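Local coordinates for protein extracellular ligand-binding receptor (Verminephrobacter eiseniae, PDB 4M88) that probably binds an amino acid or similar small solute outside the cytoplasm for uptake by an ABC transporter, at residues A[105-110]-A[151-156]; A[127-132]-A[159-164]; A[143-148]-A[200-205]; A[192-197]-A[221-226]; A[227-232]-A[248-253]. All blocks are in the same frame, centred on the assembly; numbering follows the deposited sequence.

Contact 1 (A[105-110]-A[151-156])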
# COMPACT_ATOMS: atom_id res chain seq x y z
N PRO A 105 -0.61 -2.82 -5.08
CA PRO A 105 0.60 -2.89 -4.28
C PRO A 105 1.76 -2.15 -4.93
O PRO A 105 1.70 -1.83 -6.12
CB PRO A 105 0.93 -4.38 -4.28
CG PRO A 105 0.47 -4.83 -5.63
CD PRO A 105 -0.79 -4.03 -5.91
N GLY A 106 2.81 -1.91 -4.14
CA GLY A 106 4.02 -1.29 -4.64
C GLY A 106 4.98 -2.28 -5.27
O GLY A 106 6.20 -2.16 -5.11
N ALA A 107 4.45 -3.25 -6.00
CA ALA A 107 5.28 -4.28 -6.64
C ALA A 107 6.31 -3.65 -7.57
O ALA A 107 6.03 -2.66 -8.25
CB ALA A 107 4.41 -5.28 -7.39
N GLU A 108 7.51 -4.22 -7.60
CA GLU A 108 8.57 -3.65 -8.42
C GLU A 108 8.16 -3.69 -9.89
O GLU A 108 8.47 -2.77 -10.65
CB GLU A 108 9.91 -4.38 -8.18
CG GLU A 108 11.12 -3.78 -8.90
CD GLU A 108 11.43 -2.34 -8.50
OE1 GLU A 108 10.90 -1.85 -7.47
OE2 GLU A 108 12.22 -1.68 -9.21
N SER A 109 7.44 -4.73 -10.29
CA SER A 109 7.04 -4.89 -11.70
C SER A 109 6.04 -3.82 -12.16
O SER A 109 5.87 -3.61 -13.37
CB SER A 109 6.46 -6.28 -11.95
OG SER A 109 5.34 -6.53 -11.12
N LEU A 110 5.37 -3.17 -11.21
CA LEU A 110 4.38 -2.13 -11.54
C LEU A 110 5.02 -0.73 -11.48
O LEU A 110 4.48 0.25 -12.00
CB LEU A 110 3.20 -2.20 -10.57
CG LEU A 110 2.50 -3.55 -10.47
CD1 LEU A 110 1.40 -3.50 -9.43
CD2 LEU A 110 1.97 -3.99 -11.84
N LEU A 151 0.98 -15.28 -8.43
CA LEU A 151 0.41 -14.14 -9.13
C LEU A 151 1.63 -13.42 -9.68
O LEU A 151 2.71 -13.54 -9.10
CB LEU A 151 -0.28 -13.25 -8.10
CG LEU A 151 -1.43 -12.36 -8.53
CD1 LEU A 151 -2.52 -13.24 -9.11
CD2 LEU A 151 -1.94 -11.56 -7.34
N PRO A 152 1.48 -12.67 -10.79
CA PRO A 152 2.65 -11.94 -11.31
C PRO A 152 3.36 -11.04 -10.29
O PRO A 152 4.59 -11.05 -10.25
CB PRO A 152 2.05 -11.10 -12.44
CG PRO A 152 0.93 -11.95 -12.96
CD PRO A 152 0.35 -12.64 -11.74
N THR A 153 2.61 -10.29 -9.48
CA THR A 153 3.22 -9.42 -8.47
C THR A 153 3.84 -10.21 -7.30
O THR A 153 4.74 -9.72 -6.61
CB THR A 153 2.22 -8.41 -7.90
OG1 THR A 153 1.04 -9.10 -7.47
CG2 THR A 153 1.87 -7.39 -8.97
N GLY A 154 3.33 -11.42 -7.08
CA GLY A 154 3.91 -12.32 -6.09
C GLY A 154 5.24 -12.85 -6.58
O GLY A 154 6.21 -12.89 -5.82
N THR A 155 5.27 -13.28 -7.84
CA THR A 155 6.51 -13.72 -8.47
C THR A 155 7.54 -12.58 -8.49
O THR A 155 8.74 -12.80 -8.31
CB THR A 155 6.26 -14.22 -9.90
OG1 THR A 155 5.35 -15.33 -9.86
CG2 THR A 155 7.56 -14.67 -10.55
N SER A 156 7.05 -11.37 -8.73
CA SER A 156 7.91 -10.19 -8.71
C SER A 156 8.51 -10.01 -7.33
O SER A 156 9.71 -9.75 -7.20
CB SER A 156 7.14 -8.92 -9.11
OG SER A 156 7.92 -7.75 -8.91
O HOH W 1 8.03 -6.59 -6.14
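The chain at 105-110 runs past the first turn of helix 152-166, with the CA atoms of Ala107 and Thr153 5.8 Å apart and Ser109 set against Ser156 one helical turn further on. Thr153 carries the apolar half. Its methyl CG2 is aimed at the loop and meets the methyl CB of Ala107 at 3.7 Å. From another side Leu110 brings its CD1 branch to within 3.9 Å of the same Thr153 CG2, the two side chains meeting at a slant. The hydroxyl of Thr153 fills the position between its backbone N and carbonyl carbon (chi1 52°), which parts it from the methyl and lets OG1 serve other partners: it is hydrogen-bonded to Ser81 OG and to a bound glycerol. In this family the solute sits in the cleft between two lobes. The contact lies where they meet: 105-110 belongs to the connections of the first sheet, and 151-156 opens a helix that packs on the second. The glycerol probably came from the crystallisation liquor, but its place is consistent with a binding pocket.

The polar half centres on Ser156 OG, which is swung anti to its own backbone N (chi1 172°). It accepts a weak, bent hydrogen bond from Ser109 N, 3.4 Å long with an N-H...O angle of 137°. A water adds a second link, taking the N-H of Glu108 at 2.8 Å and hydrogen-bonding to Ser156 OG at 3.0 Å. Alongside, Ser109 OG lies against Ser156 CB at 3.6 Å, while the Glu108 carboxylate turns away to Thr112 OG1.

Contact 2 (A[127-132]-A[159-164])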
# COMPACT_ATOMS: atom_id res chain seq x y z
N GLN A 127 12.07 -1.91 -1.56
CA GLN A 127 12.72 -1.33 -0.40
C GLN A 127 12.21 -1.97 0.88
O GLN A 127 12.98 -2.20 1.81
CB GLN A 127 12.51 0.17 -0.34
CG GLN A 127 13.47 0.83 0.63
CD GLN A 127 13.09 2.25 0.93
OE1 GLN A 127 12.26 2.85 0.24
NE2 GLN A 127 13.68 2.81 1.98
N GLU A 128 10.92 -2.27 0.93
CA GLU A 128 10.38 -2.97 2.10
C GLU A 128 11.02 -4.35 2.29
O GLU A 128 11.35 -4.75 3.41
CB GLU A 128 8.86 -3.10 2.01
CG GLU A 128 8.17 -1.74 2.06
CD GLU A 128 6.69 -1.84 2.39
OE1 GLU A 128 6.13 -2.95 2.32
OE2 GLU A 128 6.09 -0.79 2.74
N ILE A 129 11.16 -5.09 1.20
CA ILE A 129 11.78 -6.42 1.25
C ILE A 129 13.27 -6.36 1.62
O ILE A 129 13.77 -7.21 2.38
CB ILE A 129 11.58 -7.15 -0.09
CG1 ILE A 129 10.13 -7.66 -0.20
CG2 ILE A 129 12.54 -8.32 -0.23
CD1 ILE A 129 9.71 -8.02 -1.62
N GLU A 130 13.98 -5.35 1.11
CA GLU A 130 15.39 -5.18 1.48
C GLU A 130 15.50 -4.92 2.98
O GLU A 130 16.39 -5.46 3.65
CB GLU A 130 16.05 -4.07 0.67
CG GLU A 130 16.32 -4.47 -0.79
CD GLU A 130 16.69 -3.29 -1.68
OE1 GLU A 130 16.43 -2.12 -1.30
OE2 GLU A 130 17.25 -3.53 -2.77
N GLU A 131 14.60 -4.09 3.50
CA GLU A 131 14.53 -3.80 4.93
C GLU A 131 14.22 -5.05 5.76
O GLU A 131 14.81 -5.26 6.82
CB GLU A 131 13.47 -2.73 5.18
CG GLU A 131 13.33 -2.33 6.63
CD GLU A 131 14.37 -1.31 7.06
OE1 GLU A 131 15.24 -0.95 6.23
OE2 GLU A 131 14.32 -0.87 8.23
N ILE A 132 13.28 -5.87 5.29
CA ILE A 132 12.94 -7.12 5.99
C ILE A 132 14.15 -8.03 6.06
O ILE A 132 14.44 -8.62 7.11
CB ILE A 132 11.82 -7.88 5.29
CG1 ILE A 132 10.48 -7.28 5.65
CG2 ILE A 132 11.80 -9.34 5.74
CD1 ILE A 132 9.34 -7.95 4.95
N ALA A 159 11.20 -12.70 -6.70
CA ALA A 159 12.46 -12.38 -7.38
C ALA A 159 13.21 -11.30 -6.62
O ALA A 159 14.44 -11.33 -6.54
CB ALA A 159 12.21 -11.94 -8.83
N VAL A 160 12.47 -10.33 -6.07
CA VAL A 160 13.10 -9.27 -5.29
C VAL A 160 13.74 -9.83 -4.02
O VAL A 160 14.86 -9.45 -3.66
CB VAL A 160 12.09 -8.14 -4.96
CG1 VAL A 160 12.65 -7.20 -3.91
CG2 VAL A 160 11.75 -7.37 -6.23
N VAL A 161 13.04 -10.75 -3.34
CA VAL A 161 13.60 -11.39 -2.16
C VAL A 161 14.89 -12.12 -2.52
O VAL A 161 15.89 -12.01 -1.81
CB VAL A 161 12.62 -12.39 -1.47
CG1 VAL A 161 13.23 -12.91 -0.19
CG2 VAL A 161 11.30 -11.70 -1.14
N GLN A 162 14.89 -12.85 -3.63
CA GLN A 162 16.08 -13.61 -4.01
C GLN A 162 17.27 -12.67 -4.23
O GLN A 162 18.40 -12.98 -3.83
CB GLN A 162 15.83 -14.44 -5.28
CG GLN A 162 14.76 -15.52 -5.10
CD GLN A 162 14.43 -16.23 -6.40
OE1 GLN A 162 14.77 -15.77 -7.49
NE2 GLN A 162 13.75 -17.37 -6.29
N GLU A 163 17.03 -11.53 -4.87
CA GLU A 163 18.11 -10.59 -5.14
C GLU A 163 18.58 -9.91 -3.85
O GLU A 163 19.78 -9.68 -3.65
CB GLU A 163 17.66 -9.53 -6.16
CG GLU A 163 18.71 -8.46 -6.45
CD GLU A 163 19.90 -8.98 -7.24
OE1 GLU A 163 19.84 -10.11 -7.77
OE2 GLU A 163 20.91 -8.24 -7.34
N ALA A 164 17.63 -9.62 -2.95
CA ALA A 164 17.95 -8.98 -1.68
C ALA A 164 18.81 -9.89 -0.82
O ALA A 164 19.78 -9.43 -0.20
CB ALA A 164 16.67 -8.60 -0.93
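Ala164 N donates to Val160 O at 2.9 Å, the helical bond that sets these two residues one turn apart on the same side of helix 159-164, both facing helix 127-132. No hydrogen bond spans the gap between the helices, and the contact is made by carbon alone. The short axes approach to 9.3 Å and cross at -45°.

Ile129 sits at the centre of the contact, and both of its branches are used. With CG1 anti to the carbonyl carbon (chi1 -76°), the long arm reaches out so that CD1 touches Val160 CG1 at 3.8 Å. The short branch CG2 lies against Val161, 3.7 Å from its CG2 and almost as near to its CA. Here the two side chains meet at about a right angle, whereas Ile129 and Val160 meet at a slant. Val160 CG1 is itself anti to its backbone N (chi1 168°), a setting that lays this methyl against both Ile129 CD1 and Ile129 CG2.

Ala164 completes the surface that Ile129 meets. Its methyl CB stands 4.2 Å from Ile129 CG2, and the small side chain lets the backbones come to 5.6 Å between the CA atoms of Glu130 and Ala164. Glu130 contributes only its aliphatic part, CG lying 4.1 Å from Ala164 CB.

On the sheet side, Ile129 rests on Ile205, and Val161 on Leu203 and Ile205 of strand 201-205. Two helices packed on one face of a mostly parallel sheet form part of an outer layer of the alpha-beta-alpha sandwich of a periplasmic binding protein lobe.

Contact 3 (A[143-148]-A[200-205])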
# COMPACT_ATOMS: atom_id res chain seq x y z
N LYS A 143 18.61 -18.56 7.86
CA LYS A 143 17.71 -19.26 6.94
C LYS A 143 16.31 -18.68 6.95
O LYS A 143 15.64 -18.63 7.99
CB LYS A 143 17.66 -20.76 7.24
CG LYS A 143 16.75 -21.52 6.29
CD LYS A 143 16.93 -23.02 6.43
CE LYS A 143 16.13 -23.75 5.36
NZ LYS A 143 16.48 -25.19 5.25
N LEU A 144 15.86 -18.24 5.78
CA LEU A 144 14.56 -17.59 5.61
C LEU A 144 13.71 -18.36 4.62
O LEU A 144 14.22 -18.84 3.61
CB LEU A 144 14.76 -16.18 5.05
CG LEU A 144 14.94 -15.02 6.01
CD1 LEU A 144 15.19 -13.72 5.24
CD2 LEU A 144 13.70 -14.88 6.90
N ALA A 145 12.42 -18.47 4.90
CA ALA A 145 11.47 -19.02 3.93
C ALA A 145 10.55 -17.89 3.49
O ALA A 145 10.29 -16.96 4.25
CB ALA A 145 10.66 -20.14 4.54
N THR A 146 10.05 -17.97 2.26
CA THR A 146 9.05 -17.01 1.78
C THR A 146 7.84 -17.79 1.29
O THR A 146 7.99 -18.74 0.52
CB THR A 146 9.56 -16.15 0.62
OG1 THR A 146 10.75 -15.46 1.02
CG2 THR A 146 8.49 -15.13 0.18
N LEU A 147 6.65 -17.40 1.75
CA LEU A 147 5.40 -17.95 1.23
C LEU A 147 4.79 -16.90 0.32
O LEU A 147 4.55 -15.78 0.77
CB LEU A 147 4.44 -18.24 2.38
CG LEU A 147 3.02 -18.66 2.01
CD1 LEU A 147 3.05 -19.99 1.23
CD2 LEU A 147 2.14 -18.81 3.25
N TYR A 148 4.57 -17.21 -0.96
CA TYR A 148 4.04 -16.17 -1.85
C TYR A 148 2.94 -16.68 -2.76
O TYR A 148 2.92 -17.84 -3.14
CB TYR A 148 5.17 -15.50 -2.66
CG TYR A 148 5.78 -16.38 -3.72
CD1 TYR A 148 5.44 -16.22 -5.06
CD2 TYR A 148 6.70 -17.37 -3.39
CE1 TYR A 148 5.98 -17.02 -6.04
CE2 TYR A 148 7.25 -18.18 -4.37
CZ TYR A 148 6.89 -17.98 -5.70
OH TYR A 148 7.42 -18.76 -6.69
N GLN A 200 14.21 -19.93 10.16
CA GLN A 200 14.13 -19.15 11.39
C GLN A 200 13.09 -18.04 11.32
O GLN A 200 12.70 -17.48 12.35
CB GLN A 200 15.50 -18.58 11.72
CG GLN A 200 16.52 -19.64 12.05
CD GLN A 200 17.92 -19.14 11.85
OE1 GLN A 200 18.31 -18.79 10.74
NE2 GLN A 200 18.70 -19.08 12.93
N GLY A 201 12.64 -17.72 10.11
CA GLY A 201 11.64 -16.69 9.92
C GLY A 201 10.97 -16.92 8.58
O GLY A 201 11.54 -17.61 7.72
N VAL A 202 9.76 -16.39 8.42
CA VAL A 202 9.01 -16.59 7.18
C VAL A 202 8.40 -15.28 6.70
O VAL A 202 7.68 -14.62 7.45
CB VAL A 202 7.85 -17.60 7.37
CG1 VAL A 202 7.20 -17.90 6.01
CG2 VAL A 202 8.33 -18.90 8.01
N LEU A 203 8.69 -14.93 5.45
CA LEU A 203 8.06 -13.78 4.79
C LEU A 203 6.81 -14.24 4.07
O LEU A 203 6.84 -15.24 3.35
CB LEU A 203 9.00 -13.18 3.75
CG LEU A 203 10.11 -12.20 4.07
CD1 LEU A 203 11.25 -12.90 4.78
CD2 LEU A 203 10.59 -11.57 2.75
N VAL A 204 5.71 -13.50 4.22
CA VAL A 204 4.50 -13.81 3.46
C VAL A 204 4.21 -12.68 2.48
O VAL A 204 4.10 -11.52 2.88
CB VAL A 204 3.31 -14.05 4.39
CG1 VAL A 204 2.11 -14.55 3.61
CG2 VAL A 204 3.70 -15.06 5.47
N ILE A 205 4.11 -13.01 1.19
CA ILE A 205 3.96 -12.01 0.13
C ILE A 205 2.73 -12.28 -0.71
O ILE A 205 2.57 -13.37 -1.24
CB ILE A 205 5.20 -12.00 -0.81
CG1 ILE A 205 6.44 -11.54 -0.03
CG2 ILE A 205 4.97 -11.12 -2.02
CD1 ILE A 205 7.69 -11.37 -0.91
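Leu203 pairs with Thr146 across two parallel strands, their CA atoms 4.5 Å apart, and its side chain can be followed atom by atom. Its CB sits beside Thr146 OG1 at 4.0 Å and equally close to Ala145 O. From there chi1 of -82° puts CG anti to the carbonyl carbon, where it meets Ile132 from helix 125-138. The branch CD1 turns back along the partner strand to Leu144 CD2 at 3.8 Å, and CD2 reaches Val161.

Thr146 places its methyl CG2 against Ile205 CD1, further along this face. Its hydroxyl, buried by the contact, has no hydrogen-bonding partner in the model, and neither does Gly201 N.

The backbones are bonded in the alternating parallel pattern. Ala145 N takes Gly201 O almost straight, at 176°, and Ala145 O receives Leu203 N. Leu147 repeats this with Leu203 O and Ile205 N, its N-H meeting Leu203 O at 2.7 Å. At the N-terminal end of the pairing, Gln200 adds a side-chain bond: OE1 accepts from Lys143 N at 2.9 Å and also from Ser142 N.

Strand 174-180 bonds to the other edge of strand 143-149, and strand 227-229 continues the sheet beyond 201-205. Helix 152-166 covers the face of Thr146 and Ile205, while helix 184-195 covers that of Leu147 and Val202.

Contact 4 (A[192-197]-A[221-226]); sequences RQIAAL and ADVTQP
The flat group in this contact is the peptide carbonyl of Ala221, and the Ala195 methyl comes to its oxygen from about 30° out of the carbonyl plane, CB to O 3.7 Å, neither squarely over the face nor in the plane. Everything else that meets is aliphatic. Ala195 CB points toward the loop and also packs on Val223 CG2 at 3.9 Å. Val223 holds that methyl anti to its own carbonyl carbon, with CG1 anti to the backbone N (chi1 177°), and this presents CG2 to the CA of Ala195 as well as to its CB. The Ala221 methyl fits against the helix backbone, 4.3 Å from Arg192 N, while the arginine side chain leaves in the other direction. Deeper in, Ile194 CG2 makes a looser touch with Val223 CG2 at 4.5 Å.

The loop takes this shape because helix 208-220 ends in a Schellman motif. Asp222, with positive phi, is its C-prime residue, and Val223 N and Asp222 N bond back to Leu218 O and Arg219 O.

The last turn of helix 184-195 thus lies beside the end of helix 208-220. Leu218 lies against both Ile194 and Val223, and Val202 of strand 201-205 touches the same two side chains.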
# COMPACT_ATOMS: atom_id res chain seq x y z
N ARG A 192 2.59 -26.68 5.44
CA ARG A 192 3.23 -27.94 5.82
C ARG A 192 4.64 -28.05 5.24
O ARG A 192 5.56 -28.52 5.91
CB ARG A 192 2.40 -29.16 5.40
CG ARG A 192 1.43 -29.64 6.47
CD ARG A 192 0.87 -31.03 6.15
NE ARG A 192 1.71 -31.79 5.22
CZ ARG A 192 1.57 -33.09 4.98
NH1 ARG A 192 0.64 -33.80 5.60
NH2 ARG A 192 2.38 -33.70 4.11
N GLN A 193 4.80 -27.61 3.99
CA GLN A 193 6.13 -27.60 3.37
C GLN A 193 7.06 -26.65 4.12
O GLN A 193 8.20 -27.01 4.42
CB GLN A 193 6.05 -27.19 1.89
CG GLN A 193 7.41 -26.84 1.25
CD GLN A 193 8.19 -28.06 0.74
OE1 GLN A 193 7.76 -29.20 0.92
NE2 GLN A 193 9.33 -27.82 0.11
N ILE A 194 6.57 -25.45 4.42
CA ILE A 194 7.39 -24.47 5.14
C ILE A 194 7.77 -24.98 6.52
O ILE A 194 8.90 -24.80 6.98
CB ILE A 194 6.69 -23.11 5.20
CG1 ILE A 194 6.69 -22.50 3.80
CG2 ILE A 194 7.39 -22.16 6.21
CD1 ILE A 194 5.84 -21.28 3.65
N ALA A 195 6.84 -25.66 7.18
CA ALA A 195 7.09 -26.20 8.51
C ALA A 195 8.23 -27.21 8.51
O ALA A 195 8.88 -27.43 9.54
CB ALA A 195 5.83 -26.83 9.07
N ALA A 196 8.47 -27.84 7.37
CA ALA A 196 9.49 -28.87 7.26
C ALA A 196 10.90 -28.32 6.99
O ALA A 196 11.86 -29.09 6.98
CB ALA A 196 9.11 -29.88 6.19
N LEU A 197 11.02 -27.01 6.79
CA LEU A 197 12.27 -26.41 6.31
C LEU A 197 13.29 -26.02 7.37
O LEU A 197 14.47 -25.85 7.07
CB LEU A 197 11.97 -25.19 5.44
CG LEU A 197 11.13 -25.49 4.21
CD1 LEU A 197 10.98 -24.27 3.33
CD2 LEU A 197 11.76 -26.62 3.45
N ALA A 221 0.04 -24.78 11.15
CA ALA A 221 1.06 -25.79 10.85
C ALA A 221 2.18 -25.78 11.89
O ALA A 221 3.22 -26.40 11.69
CB ALA A 221 1.62 -25.61 9.45
N ASP A 222 1.95 -25.07 12.99
CA ASP A 222 2.89 -24.96 14.11
C ASP A 222 4.18 -24.26 13.70
O ASP A 222 5.26 -24.56 14.22
CB ASP A 222 3.20 -26.33 14.73
CG ASP A 222 1.97 -26.98 15.37
OD1 ASP A 222 1.09 -26.24 15.87
OD2 ASP A 222 1.89 -28.23 15.39
N VAL A 223 4.08 -23.32 12.76
CA VAL A 223 5.21 -22.45 12.47
C VAL A 223 5.11 -21.31 13.47
O VAL A 223 4.30 -20.39 13.30
CB VAL A 223 5.18 -21.93 11.03
CG1 VAL A 223 6.33 -20.96 10.79
CG2 VAL A 223 5.29 -23.09 10.07
N THR A 224 5.89 -21.40 14.54
CA THR A 224 5.85 -20.43 15.63
C THR A 224 6.91 -19.34 15.46
O THR A 224 6.98 -18.40 16.25
CB THR A 224 6.08 -21.13 16.97
OG1 THR A 224 7.32 -21.85 16.91
CG2 THR A 224 4.96 -22.12 17.25
N GLN A 225 7.73 -19.48 14.41
CA GLN A 225 8.80 -18.53 14.11
C GLN A 225 8.24 -17.16 13.76
O GLN A 225 7.06 -17.06 13.37
CB GLN A 225 9.64 -19.05 12.93
CG GLN A 225 10.59 -20.19 13.31
CD GLN A 225 9.87 -21.50 13.57
OE1 GLN A 225 8.78 -21.73 13.03
NE2 GLN A 225 10.47 -22.36 14.38
N PRO A 226 9.06 -16.10 13.88
CA PRO A 226 8.63 -14.77 13.43
C PRO A 226 8.17 -14.80 11.98
O PRO A 226 8.80 -15.46 11.14
CB PRO A 226 9.92 -13.94 13.54
CG PRO A 226 10.65 -14.58 14.67
CD PRO A 226 10.40 -16.05 14.51

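Contact 5 (A[227-232]-A[248-253])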
# COMPACT_ATOMS: atom_id res chain seq x y z
N LEU A 227 7.08 -14.10 11.69
CA LEU A 227 6.57 -13.99 10.34
C LEU A 227 6.69 -12.52 9.98
O LEU A 227 6.55 -11.64 10.84
CB LEU A 227 5.10 -14.42 10.29
CG LEU A 227 4.75 -15.76 10.92
CD1 LEU A 227 3.24 -16.02 10.80
CD2 LEU A 227 5.54 -16.90 10.28
N PHE A 228 7.00 -12.23 8.72
CA PHE A 228 7.16 -10.84 8.29
C PHE A 228 6.24 -10.59 7.11
O PHE A 228 6.11 -11.43 6.22
CB PHE A 228 8.60 -10.55 7.87
CG PHE A 228 9.63 -11.03 8.85
CD1 PHE A 228 9.81 -10.37 10.05
CD2 PHE A 228 10.41 -12.14 8.56
CE1 PHE A 228 10.77 -10.82 10.96
CE2 PHE A 228 11.37 -12.59 9.47
CZ PHE A 228 11.54 -11.92 10.66
N VAL A 229 5.59 -9.44 7.11
CA VAL A 229 4.69 -9.10 6.02
C VAL A 229 4.92 -7.67 5.60
O VAL A 229 5.46 -6.87 6.37
CB VAL A 229 3.20 -9.27 6.42
CG1 VAL A 229 2.93 -10.69 6.88
CG2 VAL A 229 2.82 -8.27 7.50
N LEU A 230 4.53 -7.34 4.37
CA LEU A 230 4.69 -5.99 3.86
C LEU A 230 3.47 -5.13 4.21
O LEU A 230 2.58 -5.59 4.92
CB LEU A 230 4.90 -6.03 2.34
CG LEU A 230 6.04 -6.92 1.86
CD1 LEU A 230 6.20 -6.84 0.34
CD2 LEU A 230 7.33 -6.52 2.55
N SER A 231 3.45 -3.91 3.69
CA SER A 231 2.44 -2.92 4.06
C SER A 231 1.04 -3.20 3.52
O SER A 231 0.46 -2.34 2.85
CB SER A 231 2.87 -1.53 3.58
OG SER A 231 3.97 -1.05 4.32
N TYR A 232 0.47 -4.37 3.83
CA TYR A 232 -0.84 -4.72 3.24
C TYR A 232 -1.90 -5.25 4.20
O TYR A 232 -3.02 -5.58 3.77
CB TYR A 232 -0.64 -5.67 2.07
CG TYR A 232 0.23 -5.04 1.03
CD1 TYR A 232 -0.21 -3.91 0.34
CD2 TYR A 232 1.51 -5.51 0.78
CE1 TYR A 232 0.60 -3.29 -0.59
CE2 TYR A 232 2.33 -4.89 -0.17
CZ TYR A 232 1.86 -3.78 -0.84
OH TYR A 232 2.66 -3.17 -1.77
N ARG A 248 1.28 -12.27 17.81
CA ARG A 248 2.51 -11.77 18.42
C ARG A 248 3.71 -12.29 17.65
O ARG A 248 3.74 -13.44 17.21
CB ARG A 248 2.60 -12.16 19.91
CG ARG A 248 2.63 -13.64 20.16
CD ARG A 248 2.23 -13.98 21.58
NE ARG A 248 2.32 -15.42 21.80
CZ ARG A 248 1.89 -16.04 22.90
NH1 ARG A 248 1.34 -15.34 23.89
NH2 ARG A 248 2.03 -17.35 23.01
N GLY A 249 4.69 -11.42 17.43
CA GLY A 249 5.88 -11.84 16.71
C GLY A 249 5.80 -11.61 15.21
O GLY A 249 6.79 -11.81 14.51
N VAL A 250 4.63 -11.20 14.71
CA VAL A 250 4.53 -10.82 13.31
C VAL A 250 5.08 -9.42 13.12
O VAL A 250 4.65 -8.48 13.80
CB VAL A 250 3.07 -10.84 12.82
CG1 VAL A 250 2.98 -10.25 11.40
CG2 VAL A 250 2.52 -12.26 12.86
N GLY A 251 6.04 -9.27 12.21
CA GLY A 251 6.54 -7.95 11.86
C GLY A 251 5.84 -7.43 10.62
O GLY A 251 5.69 -8.15 9.63
N ILE A 252 5.39 -6.18 10.67
CA ILE A 252 4.72 -5.55 9.54
C ILE A 252 5.56 -4.37 9.08
O ILE A 252 5.83 -3.46 9.87
CB ILE A 252 3.32 -5.02 9.93
CG1 ILE A 252 2.47 -6.13 10.54
CG2 ILE A 252 2.62 -4.41 8.71
CD1 ILE A 252 1.17 -5.61 11.15
N VAL A 253 6.00 -4.39 7.83
CA VAL A 253 6.76 -3.25 7.31
C VAL A 253 5.76 -2.17 6.96
O VAL A 253 4.83 -2.40 6.18
CB VAL A 253 7.53 -3.61 6.05
CG1 VAL A 253 8.44 -2.47 5.65
CG2 VAL A 253 8.35 -4.82 6.31
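Gly249 enters beside Leu227. Its phi of 92° is reached readily by glycine, whose missing CB avoids a clash with the preceding carbonyl O, and it turns the chain out of helix 235-247 into the strand.

Val250 follows, with CG2 against Leu227 CB and CG1 towards the Val229 methyls. Gly251 is held at both ends: its N gives to Leu227 O at 2.8 Å, and its O receives Val229 N at the same length. Having no side chain, it leaves room for the Phe228 ring, which lies obliquely past its CA.

Ile252 lies side by side with Val229, both pointing the same way, and CG1 of the isoleucine touches Val229 CG2 at 3.7 Å. That valine methyl is wedged between its own N and carbonyl carbon (chi1 -57° for CG1), which also sets it over Gly251 O.

Val253 closes the pairing through its N, bonded to Val229 O at 2.9 Å, and its CG2 packs on Leu230 CD2. Ser231 OG stands 2.5 Å from Val253 O, too short to be taken at face value; the hydroxyl is hydrogen-bonded to Glu128 OE2 of helix 125-138.

Three nearly straight backbone hydrogen bonds therefore fix the register of this right-handed beta-alpha-beta unit, branched aliphatic chains fill one face, and the polar group, Ser231, sits at the C-terminal end near Glu128.

Contacts 2, 3, 4 and 5 all lie in the lobe built on the seven-stranded sheet. Contact 3 is the hub: contacts 2, 4 and 5 have centres 10 to 11 Å from it. Contacts 3 and 5 share the sheet, strands 201-205 and 227-229 being neighbours. Contact 2 lies on one face and contact 4 on the other, at the N-terminal ends of these two strands. Contact 1 shares helix 152-166 with contact 2; Gly106 bonds to Tyr232 OH of contact 5. Along the chain, contacts 1, 2 and 3 interleave, as do 3 and 4, and contact 5 comes last, so the second lobe's framework is built from segments interleaved in sequence, with contact 1 tying it to the first near the cleft.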